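Local coordinates for protein putative short-chain oxidoreductase (Thermus thermophilus, PDB 2YUT) that binds NADP and probably acts as an oxidoreductase of the short-chain dehydrogenase/reductase family, at residues R18-H23 with K191-L196; R45-D50 with K58-E63; D68-A73 with A102-H107. All coordinates share one frame; numbering follows the deposited sequence.

The three contacts illustrate how a Rossmann fold is covered by helices on both faces of one parallel sheet. Interaction 1 closes the longest loop of the three, with interactions 2 and 3 nested inside it, one after the other. Interactions 2 and 3 have centres 11 Å apart and meet directly, Lys58 and Leu61 of helix 54-64 packing on His107 of helix 89-107; both also touch NADP. Interaction 1 lies 16 Å from interaction 3, centre to centre, and 21 Å from interaction 2. Leu20 reaches Leu69, so strand 67-72 joins interactions 1 and 3 through opposite faces, its residues Leu70 and His72 serving the other side.

Interaction 1. Residues R18-H23 with K191-L196; sequences RALKGH and KVLEGL
Leu193 is the side chain that makes this contact: it leans from helix 185-196 onto Ala19 and Leu20, where helix 11-19 comes to its end. Its CB starts 6.1 Å from Ala19 CB, so the first carbon only sets the direction. The first torsion turns CG away from the carbonyl carbon of Leu193 (chi1 -70°), and CG itself is still 5.1 Å from Ala19 CB; the branches beyond it do the touching. CD1, extended away from CA (chi2 179°), reaches furthest and meets Ala19 CB at 3.7 Å, methyl against methyl. It also faces the isobutyl group of Leu20, with Leu20 CD2 4.3 Å away. The other branch, CD2, turns to the Leu20 side and lies 4.2 Å from Leu20 CD2, a looser approach. One leucine thus straddles two consecutive residues, giving its tight contact to the small one and its wider one to the large one.

The chain turns away just here: Leu20 is the first residue to leave helical backbone angles, and a type I turn runs from Leu20 to His23, closed by a hydrogen bond of 3.0 Å from His23 N to Leu20 O. The arrangement is plain apolar packing, modest in extent, with Leu20 buried and Ala19 at the surface; the cofactor is about 13 Å from the Leu193 side chain.

In the fold, the contact places two helices side by side on one face of the Rossmann sheet. Leu20 rests on Val3 and Ile5 of strand 2-6, Leu193 also packs on Phe16 of helix 11-19, and Val192 reaches Val162 of strand 158-162, outermost within this chain.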
loop_
_atom_site.group_PDB
_atom_site.type_symbol
_atom_site.label_atom_id
_atom_site.label_comp_id
_atom_site.label_asym_id
_atom_site.label_seq_id
_atom_site.Cartn_x
_atom_site.Cartn_y
_atom_site.Cartn_z
ATOM N N ARG A 18 29.623 1.326 -2.516
ATOM C CA ARG A 18 31.013 1.392 -2.076
ATOM C C ARG A 18 31.371 0.200 -1.197
ATOM O O ARG A 18 32.498 -0.273 -1.232
ATOM C CB ARG A 18 31.275 2.700 -1.324
ATOM C CG ARG A 18 31.146 3.924 -2.222
ATOM C CD ARG A 18 31.514 5.214 -1.517
ATOM N NE ARG A 18 31.552 6.320 -2.470
ATOM C CZ ARG A 18 30.517 7.102 -2.760
ATOM N NH1 ARG A 18 29.345 6.917 -2.164
ATOM N NH2 ARG A 18 30.650 8.060 -3.669
ATOM N N ALA A 19 30.404 -0.294 -0.425
ATOM C CA ALA A 19 30.642 -1.435 0.452
ATOM C C ALA A 19 30.751 -2.748 -0.316
ATOM O O ALA A 19 31.333 -3.712 0.180
ATOM C CB ALA A 19 29.521 -1.545 1.489
ATOM N N LEU A 20 30.209 -2.781 -1.530
ATOM C CA LEU A 20 30.222 -4.002 -2.333
ATOM C C LEU A 20 31.038 -3.906 -3.620
ATOM O O LEU A 20 30.939 -4.780 -4.483
ATOM C CB LEU A 20 28.773 -4.386 -2.674
ATOM C CG LEU A 20 27.869 -4.720 -1.478
ATOM C CD1 LEU A 20 26.396 -4.606 -1.862
ATOM C CD2 LEU A 20 28.194 -6.127 -0.986
ATOM N N LYS A 21 31.855 -2.867 -3.746
ATOM C CA LYS A 21 32.644 -2.672 -4.961
ATOM C C LYS A 21 33.533 -3.839 -5.413
ATOM O O LYS A 21 33.915 -3.913 -6.579
ATOM C CB LYS A 21 33.480 -1.392 -4.852
ATOM C CG LYS A 21 34.490 -1.372 -3.728
ATOM C CD LYS A 21 35.461 -0.209 -3.911
ATOM C CE LYS A 21 36.171 -0.296 -5.261
ATOM N NZ LYS A 21 37.187 0.777 -5.462
ATOM N N GLY A 22 33.865 -4.754 -4.513
ATOM C CA GLY A 22 34.688 -5.878 -4.935
ATOM C C GLY A 22 33.946 -6.922 -5.767
ATOM O O GLY A 22 34.555 -7.860 -6.280
ATOM N N HIS A 23 32.637 -6.755 -5.922
ATOM C CA HIS A 23 31.812 -7.718 -6.665
ATOM C C HIS A 23 31.538 -7.336 -8.117
ATOM O O HIS A 23 32.034 -6.322 -8.604
ATOM C CB HIS A 23 30.477 -7.893 -5.930
ATOM C CG HIS A 23 30.613 -8.511 -4.576
ATOM N ND1 HIS A 23 30.699 -9.874 -4.385
ATOM C CD2 HIS A 23 30.748 -7.950 -3.350
ATOM C CE1 HIS A 23 30.885 -10.124 -3.100
ATOM N NE2 HIS A 23 30.920 -8.974 -2.451
ATOM N N LYS A 191 25.240 -2.388 8.813
ATOM C CA LYS A 191 24.367 -3.201 9.647
ATOM C C LYS A 191 23.496 -4.127 8.808
ATOM O O LYS A 191 23.278 -5.281 9.175
ATOM C CB LYS A 191 23.492 -2.309 10.533
ATOM C CG LYS A 191 24.269 -1.636 11.662
ATOM C CD LYS A 191 23.339 -0.974 12.663
ATOM C CE LYS A 191 24.108 -0.449 13.863
ATOM N NZ LYS A 191 23.197 0.152 14.873
ATOM N N VAL A 192 22.999 -3.636 7.675
ATOM C CA VAL A 192 22.173 -4.481 6.826
ATOM C C VAL A 192 23.023 -5.636 6.313
ATOM O O VAL A 192 22.657 -6.799 6.463
ATOM C CB VAL A 192 21.589 -3.696 5.633
ATOM C CG1 VAL A 192 20.886 -4.651 4.680
ATOM C CG2 VAL A 192 20.611 -2.651 6.137
ATOM N N LEU A 193 24.167 -5.311 5.722
ATOM C CA LEU A 193 25.064 -6.331 5.202
ATOM C C LEU A 193 25.454 -7.314 6.305
ATOM O O LEU A 193 25.637 -8.503 6.050
ATOM C CB LEU A 193 26.314 -5.678 4.605
ATOM C CG LEU A 193 26.075 -4.899 3.310
ATOM C CD1 LEU A 193 27.370 -4.267 2.822
ATOM C CD2 LEU A 193 25.522 -5.840 2.257
ATOM N N GLU A 194 25.574 -6.816 7.532
ATOM C CA GLU A 194 25.921 -7.663 8.668
ATOM C C GLU A 194 24.729 -8.566 8.993
ATOM O O GLU A 194 24.896 -9.743 9.287
ATOM C CB GLU A 194 26.284 -6.795 9.880
ATOM C CG GLU A 194 26.989 -7.539 11.001
ATOM C CD GLU A 194 27.667 -6.597 11.982
ATOM O OE1 GLU A 194 26.960 -5.795 12.631
ATOM O OE2 GLU A 194 28.910 -6.657 12.097
ATOM N N GLY A 195 23.522 -8.013 8.936
ATOM C CA GLY A 195 22.340 -8.819 9.202
ATOM C C GLY A 195 22.260 -9.979 8.217
ATOM O O GLY A 195 21.742 -11.048 8.544
ATOM N N LEU A 196 22.787 -9.769 7.007
ATOM C CA LEU A 196 22.793 -10.803 5.963
ATOM C C LEU A 196 23.883 -11.856 6.143
ATOM O O LEU A 196 23.626 -13.049 6.010
ATOM C CB LEU A 196 22.963 -10.167 4.586
ATOM C CG LEU A 196 21.791 -9.331 4.080
ATOM C CD1 LEU A 196 22.102 -8.849 2.680
ATOM C CD2 LEU A 196 20.519 -10.171 4.078
#

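Interaction 2. Residues R45-D50 with K58-E63; sequences RALPAD and KALLEE. With NAP (NADP nicotinamide-adenine-dinucleotide phosphate), chain B.
Apolar packing between Leu47 and Leu60 is the heart of this contact. Leu60 CD1 lies along Leu47, 3.6 Å from Leu47 CB and 3.7 Å from Leu47 CD1, the two side chains meeting at a slant. Leu60 carries CG opposite its own backbone N (chi1 166°), which swings the branched end toward Leu47. Leu47 CD1 also touches the aliphatic part of Glu63, 4.0 Å from CG, at roughly a right angle.

The polar link at the surface is indirect. Arg45 NH1 donates to a water at 2.8 Å, in the plane of the guanidinium, and the water gives a weak bond to Glu63 OE2; the charged atoms themselves do not touch. Arg45 also pairs with Asp24.

Ligand recognition occupies the far end of the segment. Asp50 OD1 accepts the adenine amino group N6A of NADP at 3.0 Å with an N-H...O angle of 149°, a role familiar for this aspartate in short-chain dehydrogenases, and also takes the N-H of Ala52.

Helix 54-64 packs against the chain just after strand 45-46, the outermost on that side within this chain. Leu47 also rests on Leu26 of strand 24-28, Leu60 touches Ser28, and Ser28 OG is hydrogen-bonded to Leu47 O.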
loop_
_atom_site.group_PDB
_atom_site.type_symbol
_atom_site.label_atom_id
_atom_site.label_comp_id
_atom_site.label_asym_id
_atom_site.label_seq_id
_atom_site.Cartn_x
_atom_site.Cartn_y
_atom_site.Cartn_z
ATOM N N ARG A 45 28.929 -1.287 -13.437
ATOM C CA ARG A 45 28.266 -0.967 -14.692
ATOM C C ARG A 45 27.102 -0.031 -14.381
ATOM O O ARG A 45 26.349 -0.278 -13.442
ATOM C CB ARG A 45 27.760 -2.244 -15.358
ATOM C CG ARG A 45 28.822 -2.965 -16.150
ATOM C CD ARG A 45 28.261 -4.212 -16.767
ATOM N NE ARG A 45 28.153 -5.286 -15.789
ATOM C CZ ARG A 45 27.401 -6.364 -15.963
ATOM N NH1 ARG A 45 26.688 -6.493 -17.074
ATOM N NH2 ARG A 45 27.374 -7.318 -15.038
ATOM N N ALA A 46 26.975 1.046 -15.152
ATOM C CA ALA A 46 25.900 2.022 -14.957
ATOM C C ALA A 46 24.767 1.799 -15.952
ATOM O O ALA A 46 24.970 1.863 -17.164
ATOM C CB ALA A 46 26.441 3.447 -15.107
ATOM N N LEU A 47 23.573 1.547 -15.428
ATOM C CA LEU A 47 22.394 1.313 -16.252
ATOM C C LEU A 47 21.245 2.163 -15.705
ATOM O O LEU A 47 20.429 1.687 -14.919
ATOM C CB LEU A 47 22.013 -0.174 -16.218
ATOM C CG LEU A 47 22.964 -1.168 -16.894
ATOM C CD1 LEU A 47 22.538 -2.601 -16.583
ATOM C CD2 LEU A 47 22.965 -0.924 -18.397
ATOM N N PRO A 48 21.175 3.438 -16.117
ATOM C CA PRO A 48 20.122 4.354 -15.660
ATOM C C PRO A 48 18.723 3.950 -16.113
ATOM O O PRO A 48 18.555 3.364 -17.181
ATOM C CB PRO A 48 20.556 5.695 -16.244
ATOM C CG PRO A 48 21.227 5.295 -17.530
ATOM C CD PRO A 48 22.058 4.099 -17.099
ATOM N N ALA A 49 17.721 4.265 -15.294
ATOM C CA ALA A 49 16.341 3.934 -15.635
ATOM C C ALA A 49 15.313 4.495 -14.658
ATOM O O ALA A 49 15.641 4.857 -13.528
ATOM C CB ALA A 49 16.181 2.424 -15.723
ATOM N N ASP A 50 14.067 4.584 -15.118
ATOM C CA ASP A 50 12.958 5.035 -14.282
ATOM C C ASP A 50 12.227 3.729 -14.000
ATOM O O ASP A 50 11.492 3.234 -14.853
ATOM C CB ASP A 50 12.034 5.981 -15.050
ATOM C CG ASP A 50 10.809 6.391 -14.239
ATOM O OD1 ASP A 50 10.533 5.763 -13.187
ATOM O OD2 ASP A 50 10.117 7.340 -14.660
ATOM N N LYS A 58 12.012 -3.807 -16.901
ATOM C CA LYS A 58 12.192 -5.075 -17.599
ATOM C C LYS A 58 13.491 -5.135 -18.398
ATOM O O LYS A 58 14.193 -6.147 -18.379
ATOM C CB LYS A 58 11.019 -5.335 -18.543
ATOM C CG LYS A 58 11.197 -6.577 -19.399
ATOM C CD LYS A 58 10.001 -6.822 -20.304
ATOM C CE LYS A 58 10.225 -8.063 -21.155
ATOM N NZ LYS A 58 9.047 -8.391 -22.001
ATOM N N ALA A 59 13.802 -4.059 -19.114
ATOM C CA ALA A 59 15.024 -4.020 -19.909
ATOM C C ALA A 59 16.266 -4.027 -19.006
ATOM O O ALA A 59 17.296 -4.583 -19.375
ATOM C CB ALA A 59 15.030 -2.785 -20.802
ATOM N N LEU A 60 16.168 -3.400 -17.834
ATOM C CA LEU A 60 17.288 -3.359 -16.895
ATOM C C LEU A 60 17.600 -4.758 -16.374
ATOM O O LEU A 60 18.751 -5.197 -16.408
ATOM C CB LEU A 60 16.973 -2.446 -15.702
ATOM C CG LEU A 60 17.907 -2.570 -14.488
ATOM C CD1 LEU A 60 19.318 -2.135 -14.879
ATOM C CD2 LEU A 60 17.380 -1.720 -13.324
ATOM N N LEU A 61 16.568 -5.451 -15.894
ATOM C CA LEU A 61 16.734 -6.796 -15.351
ATOM C C LEU A 61 17.151 -7.847 -16.377
ATOM O O LEU A 61 17.909 -8.762 -16.051
ATOM C CB LEU A 61 15.456 -7.249 -14.631
ATOM C CG LEU A 61 15.252 -6.743 -13.194
ATOM C CD1 LEU A 61 16.465 -7.123 -12.345
ATOM C CD2 LEU A 61 15.065 -5.239 -13.181
ATOM N N GLU A 62 16.666 -7.733 -17.611
ATOM C CA GLU A 62 17.052 -8.700 -18.633
ATOM C C GLU A 62 18.529 -8.506 -18.962
ATOM O O GLU A 62 19.254 -9.468 -19.230
ATOM C CB GLU A 62 16.191 -8.534 -19.892
ATOM C CG GLU A 62 14.703 -8.698 -19.613
ATOM C CD GLU A 62 13.865 -8.867 -20.865
ATOM O OE1 GLU A 62 14.004 -8.049 -21.800
ATOM O OE2 GLU A 62 13.053 -9.818 -20.906
ATOM N N GLU A 63 18.976 -7.255 -18.924
ATOM C CA GLU A 63 20.366 -6.932 -19.204
ATOM C C GLU A 63 21.292 -7.371 -18.061
ATOM O O GLU A 63 22.386 -7.875 -18.304
ATOM C CB GLU A 63 20.510 -5.428 -19.432
ATOM C CG GLU A 63 21.928 -4.978 -19.725
ATOM C CD GLU A 63 22.586 -5.795 -20.826
ATOM O OE1 GLU A 63 21.951 -5.990 -21.886
ATOM O OE2 GLU A 63 23.741 -6.238 -20.631
HETATM P PA NAP B . 17.443 8.854 -1.291
HETATM O O1A NAP B . 16.435 10.050 -1.670
HETATM O O2A NAP B . 18.770 9.336 -0.846
HETATM O O5B NAP B . 17.543 7.936 -2.607
HETATM C C5B NAP B . 16.357 7.508 -3.279
HETATM C C4B NAP B . 16.719 6.673 -4.507
HETATM O O4B NAP B . 15.496 6.252 -5.137
HETATM C C3B NAP B . 17.476 7.529 -5.527
HETATM O O3B NAP B . 18.532 6.763 -6.113
HETATM C C2B NAP B . 16.401 7.818 -6.573
HETATM O O2B NAP B . 17.014 7.965 -7.856
HETATM C C1B NAP B . 15.692 6.465 -6.542
HETATM N N9A NAP B . 14.395 6.549 -7.249
HETATM C C8A NAP B . 13.352 7.287 -6.876
HETATM N N7A NAP B . 12.368 7.146 -7.761
HETATM C C5A NAP B . 12.788 6.310 -8.706
HETATM C C6A NAP B . 12.225 5.810 -9.873
HETATM N N6A NAP B . 10.992 6.158 -10.230
HETATM N N1A NAP B . 12.947 4.975 -10.634
HETATM C C2A NAP B . 14.174 4.626 -10.287
HETATM N N3A NAP B . 14.742 5.083 -9.186
HETATM C C4A NAP B . 14.079 5.924 -8.379
HETATM O O3 NAP B . 16.662 7.981 -0.185
HETATM P PN NAP B . 17.403 6.941 0.797
HETATM O O1N NAP B . 17.515 7.541 2.146
HETATM O O2N NAP B . 18.629 6.419 0.151
HETATM O O5D NAP B . 16.335 5.741 0.916
HETATM C C5D NAP B . 16.571 4.483 0.278
HETATM C C4D NAP B . 15.496 3.460 0.656
HETATM O O4D NAP B . 15.519 3.338 2.092
HETATM C C3D NAP B . 14.101 3.978 0.296
HETATM O O3D NAP B . 13.184 2.897 0.108
HETATM C C2D NAP B . 13.739 4.757 1.557
HETATM O O2D NAP B . 12.323 4.908 1.688
HETATM C C1D NAP B . 14.233 3.746 2.590
HETATM N N1N NAP B . 14.306 4.303 3.960
HETATM C C2N NAP B . 15.025 5.480 4.202
HETATM C C3N NAP B . 15.086 6.001 5.489
HETATM C C7N NAP B . 15.876 7.283 5.758
HETATM O O7N NAP B . 15.798 7.860 6.841
HETATM N N7N NAP B . 16.622 7.706 4.741
HETATM C C4N NAP B . 14.433 5.355 6.533
HETATM C C5N NAP B . 13.719 4.184 6.298
HETATM C C6N NAP B . 13.652 3.655 5.015
HETATM P P2B NAP B . 17.483 9.401 -8.417
HETATM O O1X NAP B . 18.101 10.227 -7.181
HETATM O O2X NAP B . 18.707 9.077 -9.413
HETATM O O3X NAP B . 16.385 10.131 -9.089
HETATM O O HOH W 1 25.981 -4.518 -18.882
#

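Interaction 3. Residues D68-A73 with A102-H107; sequences DLLVHA and AFVLKH. With NAP (NADP nicotinamide-adenine-dinucleotide phosphate), chain B.
A beta-alpha-beta crossover of the Rossmann fold runs from strand 67-72 through helix 89-107 to the neighbouring parallel strand 114-119, and its first half is fastened where Leu70 and His72 meet Val104. The two strand residues lie on the same face of the sheet, and Val104 presents one methyl to each. CG1, which lies anti to the valine's backbone N (chi1 164°), packs on the end of Leu70, 3.7 Å from CD2 and 4.1 Å from CD1. CG2 approaches the His72 ring obliquely, 3.7 Å from CE1 and 4.0 Å from ND1. The polar atoms of this buried ring are satisfied elsewhere: NE2 is hydrogen-bonded to Thr100 OG1 and ND1 makes a weak bond to Thr6 OG1, so the Thr100 bond, with the weaker one from Thr6, probably limits the turning of the ring while the valine packs near CE1 and ND1. An alanine at Val104 would keep CB but is likely to open a gap beneath Leu70 and leave the CE1 corner of the His72 ring less closely packed.

One residue beyond the strand, Ala73 O comes within 3.5 Å of C4B of NADP, probably where related enzymes carry their Asn-Asn-Ala-Gly motif. Strands 2-6 and 114-119 flank strand 67-72, Leu70 touching Leu4 and Ala116, while helix 54-64 packs beside helix 89-107 and the second subunit reaches Leu105 O through its Arg83.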
loop_
_atom_site.group_PDB
_atom_site.type_symbol
_atom_site.label_atom_id
_atom_site.label_comp_id
_atom_site.label_asym_id
_atom_site.label_seq_id
_atom_site.Cartn_x
_atom_site.Cartn_y
_atom_site.Cartn_z
ATOM N N ASP A 68 22.771 -12.544 -7.669
ATOM C CA ASP A 68 23.000 -13.246 -6.410
ATOM C C ASP A 68 22.444 -12.340 -5.314
ATOM O O ASP A 68 22.020 -12.807 -4.252
ATOM C CB ASP A 68 24.497 -13.463 -6.160
ATOM C CG ASP A 68 25.130 -14.393 -7.172
ATOM O OD1 ASP A 68 24.746 -15.580 -7.204
ATOM O OD2 ASP A 68 26.006 -13.936 -7.939
ATOM N N LEU A 69 22.451 -11.034 -5.582
ATOM C CA LEU A 69 21.965 -10.052 -4.618
ATOM C C LEU A 69 21.354 -8.812 -5.263
ATOM O O LEU A 69 21.926 -8.221 -6.181
ATOM C CB LEU A 69 23.104 -9.615 -3.688
ATOM C CG LEU A 69 22.766 -8.530 -2.649
ATOM C CD1 LEU A 69 21.748 -9.076 -1.655
ATOM C CD2 LEU A 69 24.030 -8.081 -1.914
ATOM N N LEU A 70 20.184 -8.428 -4.767
ATOM C CA LEU A 70 19.481 -7.241 -5.240
ATOM C C LEU A 70 19.194 -6.358 -4.032
ATOM O O LEU A 70 18.686 -6.832 -3.014
ATOM C CB LEU A 70 18.156 -7.626 -5.913
ATOM C CG LEU A 70 17.136 -6.500 -6.141
ATOM C CD1 LEU A 70 17.632 -5.544 -7.226
ATOM C CD2 LEU A 70 15.796 -7.106 -6.548
ATOM N N VAL A 71 19.553 -5.082 -4.132
ATOM C CA VAL A 71 19.290 -4.135 -3.061
ATOM C C VAL A 71 18.506 -2.996 -3.704
ATOM O O VAL A 71 19.064 -2.195 -4.459
ATOM C CB VAL A 71 20.592 -3.580 -2.435
ATOM C CG1 VAL A 71 20.248 -2.649 -1.287
ATOM C CG2 VAL A 71 21.470 -4.726 -1.933
ATOM N N HIS A 72 17.211 -2.942 -3.409
ATOM C CA HIS A 72 16.314 -1.928 -3.966
ATOM C C HIS A 72 16.226 -0.721 -3.020
ATOM O O HIS A 72 15.264 -0.573 -2.263
ATOM C CB HIS A 72 14.930 -2.559 -4.176
ATOM C CG HIS A 72 14.013 -1.767 -5.059
ATOM N ND1 HIS A 72 14.230 -1.608 -6.412
ATOM C CD2 HIS A 72 12.852 -1.124 -4.786
ATOM C CE1 HIS A 72 13.241 -0.904 -6.934
ATOM N NE2 HIS A 72 12.390 -0.600 -5.968
ATOM N N ALA A 73 17.246 0.131 -3.062
ATOM C CA ALA A 73 17.303 1.314 -2.203
ATOM C C ALA A 73 16.587 2.465 -2.902
ATOM O O ALA A 73 17.130 3.560 -3.045
ATOM C CB ALA A 73 18.764 1.687 -1.926
ATOM N N ALA A 102 7.789 -3.804 -7.409
ATOM C CA ALA A 102 6.987 -4.827 -8.072
ATOM C C ALA A 102 7.509 -5.107 -9.485
ATOM O O ALA A 102 7.640 -6.262 -9.881
ATOM C CB ALA A 102 5.511 -4.392 -8.120
ATOM N N PHE A 103 7.808 -4.060 -10.249
ATOM C CA PHE A 103 8.319 -4.271 -11.603
ATOM C C PHE A 103 9.699 -4.939 -11.569
ATOM O O PHE A 103 9.980 -5.843 -12.352
ATOM C CB PHE A 103 8.390 -2.946 -12.377
ATOM C CG PHE A 103 7.045 -2.306 -12.621
ATOM C CD1 PHE A 103 5.882 -3.074 -12.643
ATOM C CD2 PHE A 103 6.946 -0.936 -12.848
ATOM C CE1 PHE A 103 4.639 -2.485 -12.888
ATOM C CE2 PHE A 103 5.707 -0.337 -13.094
ATOM C CZ PHE A 103 4.552 -1.114 -13.113
ATOM N N VAL A 104 10.555 -4.500 -10.655
ATOM C CA VAL A 104 11.886 -5.086 -10.537
ATOM C C VAL A 104 11.798 -6.565 -10.147
ATOM O O VAL A 104 12.428 -7.415 -10.769
ATOM C CB VAL A 104 12.737 -4.334 -9.478
ATOM C CG1 VAL A 104 13.954 -5.168 -9.088
ATOM C CG2 VAL A 104 13.187 -2.989 -10.042
ATOM N N LEU A 105 10.998 -6.860 -9.126
ATOM C CA LEU A 105 10.842 -8.224 -8.641
ATOM C C LEU A 105 10.229 -9.166 -9.676
ATOM O O LEU A 105 10.542 -10.355 -9.709
ATOM C CB LEU A 105 9.991 -8.228 -7.367
ATOM C CG LEU A 105 9.843 -9.570 -6.649
ATOM C CD1 LEU A 105 11.227 -10.127 -6.311
ATOM C CD2 LEU A 105 9.012 -9.390 -5.388
ATOM N N LYS A 106 9.358 -8.635 -10.522
ATOM C CA LYS A 106 8.716 -9.453 -11.535
ATOM C C LYS A 106 9.652 -9.878 -12.662
ATOM O O LYS A 106 9.598 -11.015 -13.120
ATOM C CB LYS A 106 7.528 -8.703 -12.145
ATOM C CG LYS A 106 6.877 -9.433 -13.323
ATOM C CD LYS A 106 5.735 -8.618 -13.929
ATOM C CE LYS A 106 5.073 -9.360 -15.084
ATOM N NZ LYS A 106 4.046 -8.525 -15.766
ATOM N N HIS A 107 10.506 -8.962 -13.107
ATOM C CA HIS A 107 11.414 -9.243 -14.214
ATOM C C HIS A 107 12.837 -9.660 -13.854
ATOM O O HIS A 107 13.621 -10.019 -14.729
ATOM C CB HIS A 107 11.457 -8.021 -15.127
ATOM C CG HIS A 107 10.119 -7.648 -15.678
ATOM N ND1 HIS A 107 9.511 -8.353 -16.694
ATOM C CD2 HIS A 107 9.249 -6.671 -15.326
ATOM C CE1 HIS A 107 8.324 -7.828 -16.944
ATOM N NE2 HIS A 107 8.142 -6.807 -16.127
HETATM P PA NAP B . 17.443 8.854 -1.291
HETATM O O1A NAP B . 16.435 10.050 -1.670
HETATM O O2A NAP B . 18.770 9.336 -0.846
HETATM O O5B NAP B . 17.543 7.936 -2.607
HETATM C C5B NAP B . 16.357 7.508 -3.279
HETATM C C4B NAP B . 16.719 6.673 -4.507
HETATM O O4B NAP B . 15.496 6.252 -5.137
HETATM C C3B NAP B . 17.476 7.529 -5.527
HETATM O O3B NAP B . 18.532 6.763 -6.113
HETATM C C2B NAP B . 16.401 7.818 -6.573
HETATM O O2B NAP B . 17.014 7.965 -7.856
HETATM C C1B NAP B . 15.692 6.465 -6.542
HETATM N N9A NAP B . 14.395 6.549 -7.249
HETATM C C8A NAP B . 13.352 7.287 -6.876
HETATM N N7A NAP B . 12.368 7.146 -7.761
HETATM C C5A NAP B . 12.788 6.310 -8.706
HETATM C C6A NAP B . 12.225 5.810 -9.873
HETATM N N6A NAP B . 10.992 6.158 -10.230
HETATM N N1A NAP B . 12.947 4.975 -10.634
HETATM C C2A NAP B . 14.174 4.626 -10.287
HETATM N N3A NAP B . 14.742 5.083 -9.186
HETATM C C4A NAP B . 14.079 5.924 -8.379
HETATM O O3 NAP B . 16.662 7.981 -0.185
HETATM P PN NAP B . 17.403 6.941 0.797
HETATM O O1N NAP B . 17.515 7.541 2.146
HETATM O O2N NAP B . 18.629 6.419 0.151
HETATM O O5D NAP B . 16.335 5.741 0.916
HETATM C C5D NAP B . 16.571 4.483 0.278
HETATM C C4D NAP B . 15.496 3.460 0.656
HETATM O O4D NAP B . 15.519 3.338 2.092
HETATM C C3D NAP B . 14.101 3.978 0.296
HETATM O O3D NAP B . 13.184 2.897 0.108
HETATM C C2D NAP B . 13.739 4.757 1.557
HETATM O O2D NAP B . 12.323 4.908 1.688
HETATM C C1D NAP B . 14.233 3.746 2.590
HETATM N N1N NAP B . 14.306 4.303 3.960
HETATM C C2N NAP B . 15.025 5.480 4.202
HETATM C C3N NAP B . 15.086 6.001 5.489
HETATM C C7N NAP B . 15.876 7.283 5.758
HETATM O O7N NAP B . 15.798 7.860 6.841
HETATM N N7N NAP B . 16.622 7.706 4.741
HETATM C C4N NAP B . 14.433 5.355 6.533
HETATM C C5N NAP B . 13.719 4.184 6.298
HETATM C C6N NAP B . 13.652 3.655 5.015
HETATM P P2B NAP B . 17.483 9.401 -8.417
HETATM O O1X NAP B . 18.101 10.227 -7.181
HETATM O O2X NAP B . 18.707 9.077 -9.413
HETATM O O3X NAP B . 16.385 10.131 -9.089
#